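Local coordinates for protein 2,3-dimethylmalate lyase (Aspergillus niger, PDB 3FA4) that is a magnesium-binding lyase of the phosphoenolpyruvate phosphomutase family, built on a TIM-barrel fold and assembled from four chains, at residues 115-120 and 160-165; 20-25 and 235-240; 110-115 and 155-160. One frame throughout, in Å; residues are numbered along the deposited sequence.

Contact 1: residues 115-120 and 160-165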
ATOM      1  N   GLU B 115      23.066   5.437  -4.251  1.00 36.15           N
ATOM      2  CA  GLU B 115      23.908   6.552  -4.699  1.00 37.57           C
ATOM      3  C   GLU B 115      24.323   7.523  -3.574  1.00 38.22           C
ATOM      4  O   GLU B 115      23.857   7.388  -2.399  1.00 40.21           O
ATOM      5  CB  GLU B 115      23.245   7.311  -5.875  1.00 37.45           C
ATOM      6  CG  GLU B 115      21.993   8.037  -5.513  1.00 39.07           C
ATOM      7  CD  GLU B 115      21.011   8.288  -6.689  1.00 39.72           C
ATOM      8  OE1 GLU B 115      20.467   7.332  -7.259  1.00 37.23           O
ATOM      9  OE2 GLU B 115      20.657   9.479  -6.959  1.00 43.37           O
ATOM     10  N   ASP B 116      25.210   8.485  -3.912  1.00 37.35           N
ATOM     11  CA  ASP B 116      25.850   9.363  -2.911  1.00 36.52           C
ATOM     12  C   ASP B 116      25.183  10.777  -2.771  1.00 36.35           C
ATOM     13  O   ASP B 116      25.711  11.682  -2.105  1.00 34.72           O
ATOM     14  CB  ASP B 116      27.366   9.437  -3.162  1.00 36.21           C
ATOM     15  CG  ASP B 116      27.697   9.808  -4.573  1.00 35.92           C
ATOM     16  OD1 ASP B 116      26.760   9.869  -5.405  1.00 38.91           O
ATOM     17  OD2 ASP B 116      28.878  10.041  -4.859  1.00 35.83           O
ATOM     18  N   GLN B 117      24.001  10.910  -3.370  1.00 36.63           N
ATOM     19  CA  GLN B 117      23.232  12.129  -3.292  1.00 40.14           C
ATOM     20  C   GLN B 117      22.540  12.261  -1.942  1.00 40.96           C
ATOM     21  O   GLN B 117      22.487  11.302  -1.158  1.00 41.57           O
ATOM     22  CB  GLN B 117      22.207  12.211  -4.434  1.00 40.57           C
ATOM     23  CG  GLN B 117      22.828  12.299  -5.831  1.00 42.95           C
ATOM     24  CD  GLN B 117      21.872  12.913  -6.842  1.00 44.60           C
ATOM     25  OE1 GLN B 117      21.736  14.108  -6.918  1.00 44.75           O
ATOM     26  NE2 GLN B 117      21.228  12.092  -7.620  1.00 47.57           N
ATOM     27  N   VAL B 118      22.076  13.477  -1.667  1.00 42.04           N
ATOM     28  CA  VAL B 118      21.272  13.778  -0.487  1.00 43.04           C
ATOM     29  C   VAL B 118      19.868  13.243  -0.773  1.00 43.27           C
ATOM     30  O   VAL B 118      19.440  13.158  -1.935  1.00 41.85           O
ATOM     31  CB  VAL B 118      21.244  15.280  -0.178  1.00 42.51           C
ATOM     32  CG1 VAL B 118      20.380  15.546   1.028  1.00 47.06           C
ATOM     33  CG2 VAL B 118      22.611  15.749   0.173  1.00 41.28           C
ATOM     34  N   GLN B 119      19.178  12.824   0.286  1.00 43.88           N
ATOM     35  CA  GLN B 119      17.868  12.254   0.117  1.00 45.40           C
ATOM     36  C   GLN B 119      16.962  13.199  -0.669  1.00 47.38           C
ATOM     37  O   GLN B 119      16.353  12.769  -1.681  1.00 48.63           O
ATOM     38  CB  GLN B 119      17.230  11.979   1.464  1.00 44.13           C
ATOM     39  CG  GLN B 119      16.043  11.047   1.354  1.00 42.99           C
ATOM     40  CD  GLN B 119      15.631  10.568   2.727  1.00 46.50           C
ATOM     41  OE1 GLN B 119      16.371  10.794   3.732  1.00 43.78           O
ATOM     42  NE2 GLN B 119      14.469   9.861   2.795  1.00 42.71           N
ATOM     43  N   THR B 120      16.939  14.474  -0.220  1.00 49.63           N
ATOM     44  CA  THR B 120      15.916  15.490  -0.543  1.00 51.14           C
ATOM     45  C   THR B 120      16.230  16.444  -1.704  1.00 52.87           C
ATOM     46  O   THR B 120      15.876  16.138  -2.906  1.00 53.97           O
ATOM     47  CB  THR B 120      15.707  16.411   0.665  1.00 51.86           C
ATOM     48  OG1 THR B 120      17.016  16.833   1.176  1.00 52.76           O
ATOM     49  CG2 THR B 120      14.848  15.685   1.714  1.00 49.04           C
ATOM     50  N   ARG B 160      26.589   3.359  -6.804  1.00 34.82           N
ATOM     51  CA  ARG B 160      26.531   4.420  -7.767  1.00 34.25           C
ATOM     52  C   ARG B 160      27.088   5.723  -7.181  1.00 33.49           C
ATOM     53  O   ARG B 160      26.897   6.030  -5.992  1.00 33.21           O
ATOM     54  CB  ARG B 160      25.067   4.603  -8.171  1.00 35.05           C
ATOM     55  CG  ARG B 160      24.849   5.759  -9.057  1.00 33.54           C
ATOM     56  CD  ARG B 160      23.456   5.805  -9.467  1.00 36.68           C
ATOM     57  NE  ARG B 160      23.048   7.177  -9.682  1.00 36.24           N
ATOM     58  CZ  ARG B 160      22.094   7.556 -10.522  1.00 33.43           C
ATOM     59  NH1 ARG B 160      21.416   6.663 -11.211  1.00 31.23           N
ATOM     60  NH2 ARG B 160      21.806   8.837 -10.634  1.00 31.99           N
ATOM     61  N   THR B 161      27.768   6.473  -8.034  1.00 33.18           N
ATOM     62  CA  THR B 161      28.229   7.783  -7.702  1.00 33.83           C
ATOM     63  C   THR B 161      27.822   8.811  -8.719  1.00 35.10           C
ATOM     64  O   THR B 161      27.964   8.634  -9.951  1.00 34.76           O
ATOM     65  CB  THR B 161      29.712   7.872  -7.347  1.00 35.52           C
ATOM     66  OG1 THR B 161      30.011   9.200  -6.926  1.00 34.04           O
ATOM     67  CG2 THR B 161      30.691   7.375  -8.508  1.00 34.33           C
ATOM     68  N   ASP B 162      27.198   9.866  -8.166  1.00 34.99           N
ATOM     69  CA  ASP B 162      26.717  10.960  -8.983  1.00 35.65           C
ATOM     70  C   ASP B 162      27.669  12.124  -8.918  1.00 35.75           C
ATOM     71  O   ASP B 162      27.273  13.243  -9.267  1.00 35.85           O
ATOM     72  CB  ASP B 162      25.307  11.364  -8.566  1.00 34.92           C
ATOM     73  CG  ASP B 162      24.291  10.309  -8.932  1.00 35.23           C
ATOM     74  OD1 ASP B 162      23.798  10.279 -10.074  1.00 39.13           O
ATOM     75  OD2 ASP B 162      24.023   9.467  -8.096  1.00 36.84           O
ATOM     76  N   SER B 163      28.914  11.865  -8.486  1.00 35.50           N
ATOM     77  CA  SER B 163      29.900  12.964  -8.233  1.00 35.73           C
ATOM     78  C   SER B 163      30.677  13.483  -9.419  1.00 36.06           C
ATOM     79  O   SER B 163      31.333  14.484  -9.269  1.00 36.98           O
ATOM     80  CB  SER B 163      30.886  12.594  -7.145  1.00 35.76           C
ATOM     81  OG  SER B 163      31.663  11.507  -7.562  1.00 35.54           O
ATOM     82  N   LEU B 164      30.592  12.842 -10.589  1.00 36.59           N
ATOM     83  CA  LEU B 164      31.422  13.261 -11.754  1.00 37.14           C
ATOM     84  C   LEU B 164      31.362  14.755 -12.131  1.00 37.44           C
ATOM     85  O   LEU B 164      32.337  15.484 -12.054  1.00 37.70           O
ATOM     86  CB  LEU B 164      31.129  12.377 -12.985  1.00 36.25           C
ATOM     87  CG  LEU B 164      31.990  12.466 -14.235  1.00 36.53           C
ATOM     88  CD1 LEU B 164      33.446  12.152 -13.950  1.00 34.37           C
ATOM     89  CD2 LEU B 164      31.480  11.502 -15.285  1.00 36.65           C
ATOM     90  N   GLN B 165      30.233  15.204 -12.631  1.00 39.18           N
ATOM     91  CA  GLN B 165      30.071  16.641 -12.959  1.00 40.75           C
ATOM     92  C   GLN B 165      30.433  17.601 -11.809  1.00 40.13           C
ATOM     93  O   GLN B 165      31.028  18.658 -12.060  1.00 40.79           O
ATOM     94  CB  GLN B 165      28.627  16.901 -13.389  1.00 41.58           C
ATOM     95  CG  GLN B 165      27.592  16.366 -12.375  1.00 43.74           C
ATOM     96  CD  GLN B 165      26.392  17.261 -12.408  1.00 49.61           C
ATOM     97  OE1 GLN B 165      25.958  17.651 -13.517  1.00 54.35           O
ATOM     98  NE2 GLN B 165      25.889  17.684 -11.227  1.00 44.84           N
TER
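Asp116 and the turn at Thr161-Asp162 are joined by two hydrogen bonds, one to each carboxylate oxygen. Asp162 N points at the syn lone pair of Asp116 OD1, 2.8 Å away and almost straight (177°), while the hydroxyl Thr161 OG1 donates to Asp116 OD2 over a short 2.5 Å, reaching it on the syn side but well out of the carboxylate plane. Thr161 OG1 lies anti to the backbone nitrogen (chi1 -175°), beside the carbonyl carbon, where it also accepts Ser163 N in an ST turn. Arg175 adds a salt bridge to Asp116 OD2.

The second group is ionic. Arg160 grips Asp162 side-on: NE meets OD2 at 3.0 Å within the guanidinium plane, and NH2 meets OD1 at 2.5 Å from a tilt. Glu115 runs alongside Arg160, its carboxylate stacked on one guanidinium face with the planes 7° apart. Glu115 OE1 therefore sits 3.5 Å from Arg160 NE with no N-H directed at it, a contact of charges alone. Gln117 NE2 donates to Glu115 OE2 at 2.8 Å, and the Gln117 side chain crosses that of Asp162 at about a right angle. Lys129 gives Asp162 OD1 a further positive partner.

Glu115 OE2 and Asp162 OD2 stand only 3.6 Å apart, a repulsion that Arg160 and Lys129 presumably offset. Because the Glu115 side chain lies about 4 Å from the magnesium ion, the network probably holds the Glu115 carboxylate in place beside the metal site of Asp86 and Asp88.

Contact 2: residues 20-25 and 235-240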
ATOM      1  N   ILE B  20      25.664  -8.747 -18.927  1.00 36.51           N
ATOM      2  CA  ILE B  20      24.245  -8.538 -18.573  1.00 36.95           C
ATOM      3  C   ILE B  20      23.639  -7.323 -19.314  1.00 37.40           C
ATOM      4  O   ILE B  20      24.183  -6.224 -19.254  1.00 37.36           O
ATOM      5  CB  ILE B  20      24.103  -8.390 -17.030  1.00 36.68           C
ATOM      6  CG1 ILE B  20      24.646  -9.653 -16.355  1.00 38.98           C
ATOM      7  CG2 ILE B  20      22.621  -8.166 -16.599  1.00 35.33           C
ATOM      8  CD1 ILE B  20      25.748  -9.433 -15.445  1.00 41.93           C
ATOM      9  N   VAL B  21      22.535  -7.558 -20.030  1.00 36.51           N
ATOM     10  CA  VAL B  21      21.935  -6.579 -20.897  1.00 35.36           C
ATOM     11  C   VAL B  21      20.553  -6.444 -20.350  1.00 35.54           C
ATOM     12  O   VAL B  21      19.803  -7.401 -20.362  1.00 35.74           O
ATOM     13  CB  VAL B  21      21.880  -7.002 -22.424  1.00 35.30           C
ATOM     14  CG1 VAL B  21      21.118  -5.907 -23.234  1.00 35.29           C
ATOM     15  CG2 VAL B  21      23.266  -7.217 -22.986  1.00 32.35           C
ATOM     16  N   ALA B  22      20.222  -5.267 -19.853  1.00 34.58           N
ATOM     17  CA  ALA B  22      19.039  -5.150 -19.116  1.00 34.58           C
ATOM     18  C   ALA B  22      18.274  -3.918 -19.558  1.00 35.40           C
ATOM     19  O   ALA B  22      18.625  -2.804 -19.184  1.00 35.14           O
ATOM     20  CB  ALA B  22      19.332  -5.164 -17.622  1.00 35.23           C
ATOM     21  N   PRO B  23      17.212  -4.104 -20.392  1.00 35.67           N
ATOM     22  CA  PRO B  23      16.458  -2.943 -20.771  1.00 35.96           C
ATOM     23  C   PRO B  23      15.697  -2.334 -19.627  1.00 36.49           C
ATOM     24  O   PRO B  23      15.213  -3.047 -18.703  1.00 36.18           O
ATOM     25  CB  PRO B  23      15.535  -3.486 -21.881  1.00 34.96           C
ATOM     26  CG  PRO B  23      15.359  -4.807 -21.539  1.00 34.56           C
ATOM     27  CD  PRO B  23      16.685  -5.288 -21.094  1.00 36.59           C
ATOM     28  N   GLY B  24      15.552  -1.022 -19.696  1.00 36.13           N
ATOM     29  CA  GLY B  24      14.828  -0.332 -18.635  1.00 35.85           C
ATOM     30  C   GLY B  24      13.326  -0.509 -18.811  1.00 37.38           C
ATOM     31  O   GLY B  24      12.742  -0.157 -19.868  1.00 38.57           O
ATOM     32  N   VAL B  25      12.698  -1.072 -17.784  1.00 36.85           N
ATOM     33  CA  VAL B  25      11.247  -1.229 -17.676  1.00 36.02           C
ATOM     34  C   VAL B  25      10.710  -0.506 -16.411  1.00 36.20           C
ATOM     35  O   VAL B  25      11.477  -0.108 -15.543  1.00 36.92           O
ATOM     36  CB  VAL B  25      10.799  -2.690 -17.734  1.00 35.32           C
ATOM     37  CG1 VAL B  25      11.303  -3.341 -18.978  1.00 33.96           C
ATOM     38  CG2 VAL B  25      11.066  -3.449 -16.398  1.00 34.70           C
ATOM     39  N   ILE B 235      27.776  -5.008 -17.027  1.00 34.27           N
ATOM     40  CA  ILE B 235      26.342  -4.768 -17.157  1.00 34.33           C
ATOM     41  C   ILE B 235      26.160  -3.513 -17.967  1.00 34.35           C
ATOM     42  O   ILE B 235      26.881  -2.477 -17.772  1.00 33.62           O
ATOM     43  CB  ILE B 235      25.679  -4.629 -15.751  1.00 34.43           C
ATOM     44  CG1 ILE B 235      26.066  -5.821 -14.858  1.00 34.48           C
ATOM     45  CG2 ILE B 235      24.167  -4.198 -15.822  1.00 32.52           C
ATOM     46  CD1 ILE B 235      25.817  -5.623 -13.349  1.00 37.17           C
ATOM     47  N   ILE B 236      25.196  -3.603 -18.883  1.00 34.03           N
ATOM     48  CA  ILE B 236      24.627  -2.410 -19.525  1.00 35.00           C
ATOM     49  C   ILE B 236      23.106  -2.363 -19.289  1.00 34.90           C
ATOM     50  O   ILE B 236      22.408  -3.391 -19.368  1.00 35.27           O
ATOM     51  CB  ILE B 236      25.015  -2.364 -21.065  1.00 35.12           C
ATOM     52  CG1 ILE B 236      24.771  -0.965 -21.679  1.00 35.02           C
ATOM     53  CG2 ILE B 236      24.284  -3.492 -21.827  1.00 34.31           C
ATOM     54  CD1 ILE B 236      25.339  -0.823 -23.115  1.00 33.15           C
ATOM     55  N   ILE B 237      22.614  -1.157 -19.015  1.00 35.51           N
ATOM     56  CA  ILE B 237      21.207  -0.867 -18.718  1.00 33.69           C
ATOM     57  C   ILE B 237      20.788   0.200 -19.651  1.00 33.83           C
ATOM     58  O   ILE B 237      21.616   0.916 -20.116  1.00 34.90           O
ATOM     59  CB  ILE B 237      20.908  -0.525 -17.186  1.00 33.90           C
ATOM     60  CG1 ILE B 237      21.569   0.800 -16.744  1.00 31.86           C
ATOM     61  CG2 ILE B 237      21.242  -1.757 -16.289  1.00 30.44           C
ATOM     62  CD1 ILE B 237      21.218   1.212 -15.370  1.00 32.06           C
ATOM     63  N   PHE B 238      19.517   0.243 -20.022  1.00 34.73           N
ATOM     64  CA  PHE B 238      19.029   1.239 -20.918  1.00 34.61           C
ATOM     65  C   PHE B 238      17.736   1.710 -20.361  1.00 35.04           C
ATOM     66  O   PHE B 238      16.719   1.276 -20.860  1.00 37.35           O
ATOM     67  CB  PHE B 238      18.722   0.694 -22.343  1.00 34.87           C
ATOM     68  CG  PHE B 238      19.820  -0.117 -22.974  1.00 34.56           C
ATOM     69  CD1 PHE B 238      19.881  -1.502 -22.790  1.00 35.15           C
ATOM     70  CD2 PHE B 238      20.746   0.480 -23.829  1.00 34.65           C
ATOM     71  CE1 PHE B 238      20.875  -2.242 -23.382  1.00 29.73           C
ATOM     72  CE2 PHE B 238      21.739  -0.276 -24.423  1.00 33.69           C
ATOM     73  CZ  PHE B 238      21.785  -1.623 -24.198  1.00 33.21           C
ATOM     74  N   PRO B 239      17.741   2.644 -19.391  1.00 35.57           N
ATOM     75  CA  PRO B 239      16.566   3.017 -18.637  1.00 35.00           C
ATOM     76  C   PRO B 239      15.364   3.552 -19.439  1.00 35.86           C
ATOM     77  O   PRO B 239      14.207   3.540 -18.956  1.00 35.36           O
ATOM     78  CB  PRO B 239      17.114   4.132 -17.703  1.00 35.65           C
ATOM     79  CG  PRO B 239      18.541   3.966 -17.641  1.00 33.75           C
ATOM     80  CD  PRO B 239      18.940   3.393 -18.934  1.00 35.46           C
ATOM     81  N   PHE B 240      15.635   4.097 -20.627  1.00 37.19           N
ATOM     82  CA  PHE B 240      14.578   4.587 -21.552  1.00 37.03           C
ATOM     83  C   PHE B 240      14.150   3.683 -22.734  1.00 36.06           C
ATOM     84  O   PHE B 240      13.425   4.115 -23.599  1.00 35.97           O
ATOM     85  CB  PHE B 240      14.988   5.923 -22.076  1.00 38.43           C
ATOM     86  CG  PHE B 240      14.550   7.005 -21.235  1.00 41.65           C
ATOM     87  CD1 PHE B 240      15.120   7.173 -19.964  1.00 45.68           C
ATOM     88  CD2 PHE B 240      13.575   7.860 -21.680  1.00 43.80           C
ATOM     89  CE1 PHE B 240      14.691   8.165 -19.117  1.00 45.20           C
ATOM     90  CE2 PHE B 240      13.129   8.860 -20.881  1.00 43.89           C
ATOM     91  CZ  PHE B 240      13.689   9.027 -19.576  1.00 44.72           C
TER
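Strands 20-25 and 235-238, the first and last of the TIM barrel, lie parallel and close the barrel wall between Ile20-Gly24 and Ile235-Pro239. Their side chains alternate between two faces. On the inner face, Ile20 and Ile235 lie side by side, and Ile20 CD1 packs against Ile235 CG1 at 3.7 Å; Leu13 of helix 5-13 touches both. Next along this face, the small Ala22 lets Ile237 CG2 come in beside its CB, while the rest of Ile237 leads off toward strand 211-213.

On the outer face, Val21 splits into two knobs: CG2 rests beside Ile236 CG2, and CG1, anti to the backbone nitrogen (chi1 176°), reaches the edge of the Phe238 ring in its plane, 3.7 Å from CE1. Pro23 CA also borders that edge. Farther out on this face, Met254 and Pro263 of a neighbouring subunit pack on Pro23 and Phe238, respectively.

A ladder of four backbone hydrogen bonds spaces the strands, from Ile236 N to Ile20 O through to Gly24 N to Phe238 O. At its far end, with no side chain on Gly24 to intervene, Gly24 CA comes within 3.8 Å of Pro239 CA.

Contact 3: residues 110-115 and 155-160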
ATOM      1  N   ALA B 110      17.073  -8.973  -7.825  1.00 33.43           N
ATOM      2  CA  ALA B 110      18.450  -9.465  -7.967  1.00 33.34           C
ATOM      3  C   ALA B 110      19.618  -8.482  -7.597  1.00 32.89           C
ATOM      4  O   ALA B 110      20.675  -8.922  -7.166  1.00 33.84           O
ATOM      5  CB  ALA B 110      18.672 -10.090  -9.342  1.00 32.34           C
ATOM      6  N   ALA B 111      19.451  -7.196  -7.823  1.00 31.43           N
ATOM      7  CA  ALA B 111      20.468  -6.214  -7.540  1.00 32.96           C
ATOM      8  C   ALA B 111      19.740  -4.884  -7.354  1.00 33.22           C
ATOM      9  O   ALA B 111      18.656  -4.746  -7.851  1.00 34.40           O
ATOM     10  CB  ALA B 111      21.435  -6.113  -8.720  1.00 32.26           C
ATOM     11  N   PHE B 112      20.314  -3.922  -6.641  1.00 33.73           N
ATOM     12  CA  PHE B 112      19.713  -2.560  -6.584  1.00 33.81           C
ATOM     13  C   PHE B 112      20.841  -1.580  -6.532  1.00 33.62           C
ATOM     14  O   PHE B 112      21.874  -1.886  -5.966  1.00 32.27           O
ATOM     15  CB  PHE B 112      18.811  -2.356  -5.335  1.00 35.64           C
ATOM     16  CG  PHE B 112      19.474  -2.659  -4.016  1.00 36.69           C
ATOM     17  CD1 PHE B 112      20.126  -1.667  -3.304  1.00 42.16           C
ATOM     18  CD2 PHE B 112      19.411  -3.916  -3.465  1.00 38.54           C
ATOM     19  CE1 PHE B 112      20.700  -1.935  -2.054  1.00 41.07           C
ATOM     20  CE2 PHE B 112      20.007  -4.207  -2.240  1.00 43.36           C
ATOM     21  CZ  PHE B 112      20.646  -3.209  -1.528  1.00 41.49           C
ATOM     22  N   HIS B 113      20.717  -0.420  -7.147  1.00 32.80           N
ATOM     23  CA  HIS B 113      21.788   0.553  -6.863  1.00 35.37           C
ATOM     24  C   HIS B 113      21.477   1.588  -5.774  1.00 35.70           C
ATOM     25  O   HIS B 113      20.368   2.001  -5.664  1.00 36.38           O
ATOM     26  CB  HIS B 113      22.382   1.240  -8.120  1.00 35.13           C
ATOM     27  CG  HIS B 113      21.371   1.785  -9.074  1.00 35.82           C
ATOM     28  ND1 HIS B 113      20.721   3.003  -8.877  1.00 35.68           N
ATOM     29  CD2 HIS B 113      20.919   1.302 -10.259  1.00 32.97           C
ATOM     30  CE1 HIS B 113      19.893   3.227  -9.889  1.00 31.31           C
ATOM     31  NE2 HIS B 113      19.995   2.215 -10.743  1.00 36.76           N
ATOM     32  N   ILE B 114      22.511   2.019  -5.046  1.00 37.24           N
ATOM     33  CA  ILE B 114      22.437   3.081  -3.993  1.00 37.22           C
ATOM     34  C   ILE B 114      23.491   4.180  -4.256  1.00 36.77           C
ATOM     35  O   ILE B 114      24.645   3.865  -4.520  1.00 35.73           O
ATOM     36  CB  ILE B 114      22.581   2.448  -2.560  1.00 38.12           C
ATOM     37  CG1 ILE B 114      21.193   2.165  -2.011  1.00 38.42           C
ATOM     38  CG2 ILE B 114      23.316   3.365  -1.557  1.00 34.40           C
ATOM     39  CD1 ILE B 114      21.263   1.459  -0.840  1.00 41.87           C
ATOM     40  N   GLU B 115      23.066   5.437  -4.251  1.00 36.15           N
ATOM     41  CA  GLU B 115      23.908   6.552  -4.699  1.00 37.57           C
ATOM     42  C   GLU B 115      24.323   7.523  -3.574  1.00 38.22           C
ATOM     43  O   GLU B 115      23.857   7.388  -2.399  1.00 40.21           O
ATOM     44  CB  GLU B 115      23.245   7.311  -5.875  1.00 37.45           C
ATOM     45  CG  GLU B 115      21.993   8.037  -5.513  1.00 39.07           C
ATOM     46  CD  GLU B 115      21.011   8.288  -6.689  1.00 39.72           C
ATOM     47  OE1 GLU B 115      20.467   7.332  -7.259  1.00 37.23           O
ATOM     48  OE2 GLU B 115      20.657   9.479  -6.959  1.00 43.37           O
ATOM     49  N   ILE B 155      21.419 -10.738  -2.667  1.00 34.14           N
ATOM     50  CA  ILE B 155      21.121  -9.570  -3.455  1.00 33.72           C
ATOM     51  C   ILE B 155      22.481  -8.873  -3.747  1.00 34.78           C
ATOM     52  O   ILE B 155      23.338  -8.836  -2.881  1.00 34.02           O
ATOM     53  CB  ILE B 155      20.029  -8.644  -2.739  1.00 34.32           C
ATOM     54  CG1 ILE B 155      19.404  -7.651  -3.766  1.00 33.58           C
ATOM     55  CG2 ILE B 155      20.623  -7.983  -1.525  1.00 28.08           C
ATOM     56  CD1 ILE B 155      18.180  -6.958  -3.334  1.00 33.50           C
ATOM     57  N   VAL B 156      22.650  -8.379  -4.983  1.00 34.96           N
ATOM     58  CA  VAL B 156      23.836  -7.699  -5.520  1.00 34.23           C
ATOM     59  C   VAL B 156      23.787  -6.180  -5.217  1.00 34.77           C
ATOM     60  O   VAL B 156      22.886  -5.508  -5.626  1.00 35.89           O
ATOM     61  CB  VAL B 156      23.990  -8.077  -7.072  1.00 34.17           C
ATOM     62  CG1 VAL B 156      24.971  -7.187  -7.835  1.00 33.56           C
ATOM     63  CG2 VAL B 156      24.417  -9.543  -7.230  1.00 31.18           C
ATOM     64  N   VAL B 157      24.736  -5.670  -4.445  1.00 35.32           N
ATOM     65  CA  VAL B 157      24.811  -4.253  -4.117  1.00 36.53           C
ATOM     66  C   VAL B 157      25.600  -3.483  -5.174  1.00 36.45           C
ATOM     67  O   VAL B 157      26.794  -3.704  -5.378  1.00 37.67           O
ATOM     68  CB  VAL B 157      25.358  -3.999  -2.675  1.00 36.44           C
ATOM     69  CG1 VAL B 157      25.264  -2.556  -2.349  1.00 37.36           C
ATOM     70  CG2 VAL B 157      24.477  -4.749  -1.657  1.00 35.76           C
ATOM     71  N   ILE B 158      24.909  -2.610  -5.893  1.00 35.94           N
ATOM     72  CA  ILE B 158      25.585  -1.754  -6.848  1.00 33.45           C
ATOM     73  C   ILE B 158      25.833  -0.404  -6.208  1.00 34.52           C
ATOM     74  O   ILE B 158      24.892   0.131  -5.670  1.00 36.28           O
ATOM     75  CB  ILE B 158      24.816  -1.623  -8.152  1.00 32.80           C
ATOM     76  CG1 ILE B 158      24.388  -3.036  -8.663  1.00 29.51           C
ATOM     77  CG2 ILE B 158      25.678  -0.840  -9.119  1.00 31.05           C
ATOM     78  CD1 ILE B 158      23.733  -3.131 -10.039  1.00 29.25           C
ATOM     79  N   ALA B 159      27.089   0.092  -6.228  1.00 33.90           N
ATOM     80  CA  ALA B 159      27.480   1.390  -5.683  1.00 33.91           C
ATOM     81  C   ALA B 159      27.517   2.421  -6.822  1.00 34.16           C
ATOM     82  O   ALA B 159      28.314   2.346  -7.722  1.00 35.21           O
ATOM     83  CB  ALA B 159      28.850   1.295  -4.946  1.00 32.08           C
ATOM     84  N   ARG B 160      26.589   3.359  -6.804  1.00 34.82           N
ATOM     85  CA  ARG B 160      26.531   4.420  -7.767  1.00 34.25           C
ATOM     86  C   ARG B 160      27.088   5.723  -7.181  1.00 33.49           C
ATOM     87  O   ARG B 160      26.897   6.030  -5.992  1.00 33.21           O
ATOM     88  CB  ARG B 160      25.067   4.603  -8.171  1.00 35.05           C
ATOM     89  CG  ARG B 160      24.849   5.759  -9.057  1.00 33.54           C
ATOM     90  CD  ARG B 160      23.456   5.805  -9.467  1.00 36.68           C
ATOM     91  NE  ARG B 160      23.048   7.177  -9.682  1.00 36.24           N
ATOM     92  CZ  ARG B 160      22.094   7.556 -10.522  1.00 33.43           C
ATOM     93  NH1 ARG B 160      21.416   6.663 -11.211  1.00 31.23           N
ATOM     94  NH2 ARG B 160      21.806   8.837 -10.634  1.00 31.99           N
TER
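Phe112 meets Ile155 at the edge of its ring: Ile155 CD1 lies near the ring plane, 3.3 Å from Phe112 CD2, and the two side chains cross at about a right angle. The Phe112 ring is set there by chi1 of 54°, which tucks CG between the backbone nitrogen and the carbonyl carbon. Val157 CG2 runs alongside and closes on Phe112 CZ at 4.1 Å. On the other face of the sheet, Ala111 CB packs against Val156 CB at 3.6 Å and also receives Ile158 CD1, whereas His113 CB sits beside Ile158 CB. The His113 ring and the Arg160 side chain meet obliquely, His113 ND1 4.0 Å from Arg160 CD.

These contacts are spaced by five backbone hydrogen bonds of a parallel ladder, from Val156 N to Ala110 O at 3.0 Å through to Arg160 N to Ile114 O at 3.0 Å. Further out, Tyr43 OH bonds His113 NE2 and Phe188 meets the His113 ring edge-to-face, so the imidazole is held from two more strands; the Arg160 head is bound by Asp162.

The pair lies between strands 83-86 and 186-189 in the barrel wall. Phe112, Ile114 and Ile155 face helices 94-107 and 134-151 outside, while helix 5-13 packs on Ala111 and Val156 from the inner side.

In the fold
From the N terminus, helix 5-13 leads into strand 20-25, and contact 2 closes the longest loop: its partner, 235-240, arrives 210 residues later and joins the last barrel strand to the first. The other two contacts nest within that loop. Contact 3 pairs strand 111-114 with strand 156-161 around helix 134-151, a beta-alpha-beta crossover. Contact 1 continues from the ends of the same strands, and the two cross along the chain, sharing Glu115 and Arg160. Contact 1 ties the loop after strand 111-114 to the turn before helix 164-167. Contact 2 belongs to the same sheet, strands 42-44 and 83-86 separating it from contact 3, their centres about 14 Å apart; contact 1 is centred about 20 Å away.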